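Long-range contact in putative DNA-binding protein (Ralstonia eutropha, PDB 2OBP), which probably binds DNA through a small winged helix-turn-helix domain: residues 15-21 with 55-60. Numbering follows the deposited sequence.
Sequences DPAIVEV and RVLTQL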
ATOM      1  N   ASP A  15      -3.020   5.791 -13.625  1.00 26.21           N
ATOM      2  CA  ASP A  15      -2.596   4.388 -13.466  1.00 25.53           C
ATOM      3  C   ASP A  15      -3.508   3.721 -12.434  1.00 23.88           C
ATOM      4  O   ASP A  15      -3.442   4.048 -11.228  1.00 25.73           O
ATOM      5  CB  ASP A  15      -1.129   4.290 -13.017  1.00 26.33           C
ATOM      6  CG  ASP A  15      -0.615   2.820 -12.915  1.00 26.31           C
ATOM      7  OD1 ASP A  15      -1.419   1.883 -12.878  1.00 29.92           O
ATOM      8  OD2 ASP A  15       0.619   2.597 -12.884  1.00 27.22           O
ATOM      9  N   PRO A  16      -4.351   2.775 -12.884  1.00 25.55           N
ATOM     10  CA  PRO A  16      -5.332   2.180 -11.983  1.00 27.12           C
ATOM     11  C   PRO A  16      -4.670   1.319 -10.895  1.00 26.51           C
ATOM     12  O   PRO A  16      -5.239   1.121  -9.820  1.00 25.00           O
ATOM     13  CB  PRO A  16      -6.214   1.364 -12.916  1.00 29.69           C
ATOM     14  CG  PRO A  16      -5.316   1.030 -14.082  1.00 29.05           C
ATOM     15  CD  PRO A  16      -4.458   2.227 -14.257  1.00 26.18           C
ATOM     16  N   ALA A  17      -3.489   0.781 -11.187  1.00 24.72           N
ATOM     17  CA  ALA A  17      -2.783  -0.017 -10.201  1.00 24.79           C
ATOM     18  C   ALA A  17      -2.298   0.806  -9.017  1.00 25.98           C
ATOM     19  O   ALA A  17      -2.335   0.332  -7.857  1.00 26.33           O
ATOM     20  CB  ALA A  17      -1.612  -0.806 -10.843  1.00 22.35           C
ATOM     21  N   ILE A  18      -1.848   2.032  -9.261  1.00 23.14           N
ATOM     22  CA  ILE A  18      -1.431   2.878  -8.151  1.00 23.08           C
ATOM     23  C   ILE A  18      -2.670   3.279  -7.295  1.00 24.31           C
ATOM     24  O   ILE A  18      -2.647   3.252  -6.065  1.00 26.18           O
ATOM     25  CB  ILE A  18      -0.618   4.110  -8.604  1.00 24.24           C
ATOM     26  CG1 ILE A  18       0.709   3.690  -9.286  1.00 23.17           C
ATOM     27  CG2 ILE A  18      -0.355   4.984  -7.372  1.00 25.11           C
ATOM     28  CD1 ILE A  18       1.468   4.780 -10.028  1.00 21.40           C
ATOM     29  N   VAL A  19      -3.743   3.666  -7.969  1.00 24.71           N
ATOM     30  CA  VAL A  19      -4.988   3.989  -7.290  1.00 25.21           C
ATOM     31  C   VAL A  19      -5.484   2.815  -6.447  1.00 26.37           C
ATOM     32  O   VAL A  19      -5.857   3.004  -5.304  1.00 27.28           O
ATOM     33  CB  VAL A  19      -6.095   4.425  -8.298  1.00 27.88           C
ATOM     34  CG1 VAL A  19      -7.436   4.578  -7.564  1.00 32.08           C
ATOM     35  CG2 VAL A  19      -5.675   5.706  -9.020  1.00 26.92           C
ATOM     36  N   GLU A  20      -5.471   1.609  -7.001  1.00 25.00           N
ATOM     37  CA  GLU A  20      -6.021   0.460  -6.303  1.00 25.64           C
ATOM     38  C   GLU A  20      -5.221   0.119  -5.039  1.00 26.93           C
ATOM     39  O   GLU A  20      -5.795  -0.182  -3.981  1.00 27.92           O
ATOM     40  CB  GLU A  20      -6.122  -0.751  -7.207  1.00 28.72           C
ATOM     41  CG  GLU A  20      -7.051  -1.828  -6.647  1.00 33.78           C
ATOM     42  CD  GLU A  20      -8.512  -1.397  -6.551  1.00 41.90           C
ATOM     43  OE1 GLU A  20      -8.911  -0.412  -7.216  1.00 43.24           O
ATOM     44  OE2 GLU A  20      -9.259  -2.042  -5.789  1.00 53.59           O
ATOM     45  N   VAL A  21      -3.898   0.183  -5.142  1.00 25.90           N
ATOM     46  CA  VAL A  21      -3.062  -0.034  -3.994  1.00 25.25           C
ATOM     47  C   VAL A  21      -3.306   1.039  -2.927  1.00 23.66           C
ATOM     48  O   VAL A  21      -3.332   0.717  -1.733  1.00 25.01           O
ATOM     49  CB  VAL A  21      -1.564  -0.141  -4.389  1.00 25.83           C
ATOM     50  CG1 VAL A  21      -0.651  -0.199  -3.141  1.00 23.66           C
ATOM     51  CG2 VAL A  21      -1.372  -1.382  -5.264  1.00 24.06           C
ATOM     52  N   ARG A  55       6.231  -3.048  -7.786  1.00 23.51           N
ATOM     53  CA  ARG A  55       6.550  -1.867  -8.559  1.00 21.81           C
ATOM     54  C   ARG A  55       5.835  -0.644  -7.979  1.00 22.68           C
ATOM     55  O   ARG A  55       6.433   0.406  -7.750  1.00 22.97           O
ATOM     56  CB  ARG A  55       6.140  -2.119 -10.037  1.00 23.64           C
ATOM     57  CG  ARG A  55       6.481  -1.010 -11.038  1.00 24.09           C
ATOM     58  CD  ARG A  55       5.433   0.063 -11.104  1.00 20.48           C
ATOM     59  NE  ARG A  55       4.179  -0.374 -11.743  1.00 25.99           N
ATOM     60  CZ  ARG A  55       3.087   0.376 -11.911  1.00 31.12           C
ATOM     61  NH1 ARG A  55       3.025   1.615 -11.484  1.00 27.36           N
ATOM     62  NH2 ARG A  55       2.038  -0.134 -12.553  1.00 28.80           N
ATOM     63  N   VAL A  56       4.537  -0.806  -7.767  1.00 21.24           N
ATOM     64  CA  VAL A  56       3.712   0.260  -7.207  1.00 20.10           C
ATOM     65  C   VAL A  56       4.208   0.673  -5.802  1.00 19.22           C
ATOM     66  O   VAL A  56       4.350   1.869  -5.490  1.00 21.21           O
ATOM     67  CB  VAL A  56       2.227  -0.150  -7.162  1.00 22.51           C
ATOM     68  CG1 VAL A  56       1.425   0.789  -6.276  1.00 20.36           C
ATOM     69  CG2 VAL A  56       1.612  -0.252  -8.599  1.00 20.28           C
ATOM     70  N   LEU A  57       4.526  -0.308  -4.963  1.00 19.76           N
ATOM     71  CA  LEU A  57       5.013   0.030  -3.617  1.00 20.46           C
ATOM     72  C   LEU A  57       6.343   0.715  -3.663  1.00 21.37           C
ATOM     73  O   LEU A  57       6.618   1.552  -2.820  1.00 20.69           O
ATOM     74  CB  LEU A  57       5.087  -1.201  -2.714  1.00 21.69           C
ATOM     75  CG  LEU A  57       3.732  -1.830  -2.312  1.00 21.92           C
ATOM     76  CD1 LEU A  57       3.944  -3.170  -1.556  1.00 24.57           C
ATOM     77  CD2 LEU A  57       2.908  -0.853  -1.459  1.00 21.74           C
ATOM     78  N   THR A  58       7.243   0.296  -4.550  1.00 21.78           N
ATOM     79  CA  THR A  58       8.502   0.996  -4.675  1.00 21.24           C
ATOM     80  C   THR A  58       8.255   2.467  -4.995  1.00 20.78           C
ATOM     81  O   THR A  58       8.898   3.366  -4.463  1.00 22.03           O
ATOM     82  CB  THR A  58       9.432   0.356  -5.721  1.00 21.57           C
ATOM     83  OG1 THR A  58       9.826  -0.953  -5.227  1.00 22.57           O
ATOM     84  CG2 THR A  58      10.660   1.234  -5.969  1.00 22.25           C
ATOM     85  N   GLN A  59       7.317   2.722  -5.899  1.00 20.46           N
ATOM     86  CA  GLN A  59       6.992   4.092  -6.279  1.00 19.66           C
ATOM     87  C   GLN A  59       6.325   4.862  -5.146  1.00 22.42           C
ATOM     88  O   GLN A  59       6.616   6.042  -4.948  1.00 20.61           O
ATOM     89  CB  GLN A  59       6.086   4.082  -7.519  1.00 18.03           C
ATOM     90  CG  GLN A  59       6.821   3.613  -8.789  1.00 20.94           C
ATOM     91  CD  GLN A  59       5.914   3.396  -9.992  1.00 19.79           C
ATOM     92  OE1 GLN A  59       4.707   3.172  -9.824  1.00 24.57           O
ATOM     93  NE2 GLN A  59       6.485   3.493 -11.213  1.00 20.11           N
ATOM     94  N   LEU A  60       5.400   4.227  -4.429  1.00 23.78           N
ATOM     95  CA  LEU A  60       4.776   4.902  -3.271  1.00 23.00           C
ATOM     96  C   LEU A  60       5.749   5.145  -2.122  1.00 23.95           C
ATOM     97  O   LEU A  60       5.616   6.161  -1.398  1.00 23.61           O
ATOM     98  CB  LEU A  60       3.536   4.132  -2.769  1.00 21.18           C
ATOM     99  CG  LEU A  60       2.380   4.086  -3.777  1.00 23.40           C
ATOM    100  CD1 LEU A  60       1.261   3.181  -3.222  1.00 24.04           C
ATOM    101  CD2 LEU A  60       1.891   5.527  -4.104  1.00 22.54           C
TER
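Asp-15 and Arg-55 meet end-on, with both terminal nitrogens of the guanidinium directed at one carboxylate oxygen. NH1 of Arg-55 reaches Asp-15 OD2 at 3.0 Å, nearly along the C-O bond, while NH2 uses the syn lone pair of that oxygen; both bonds are bent, the NH2 one to 139°. Beside this salt bridge the side chain of Ile-18 fits as a knob into the hole formed by Arg-55, Val-56, Gln-59 and Leu-60, its CG2 4.0 Å from Leu-60 CD2. Deeper in, Val-56 CG1 packs 3.7 Å from Val-21 CB, and Val-21 CG1 touches Leu-57 and Leu-60.

A second shell holds the ion pair in place. Asp-15 is the N-cap of helix 16-28, and its other oxygen, OD1, accepts a capping bond from Ala-17 N at 2.9 Å. Arg-55, bent at chi2 and chi3, folds its guanidinium over Val-56 CG2, and its NH1 also donates to Gln-59 OE1 at 2.8 Å, which limits rotation of the group. Leu-48 and Leu-53 extend the apolar layer around Val-21. The axes of segments 16-21 and 55-60 cross at -74°, joining helix 16-28 to helix 50-62, the probable recognition helix of a winged helix-turn-helix domain.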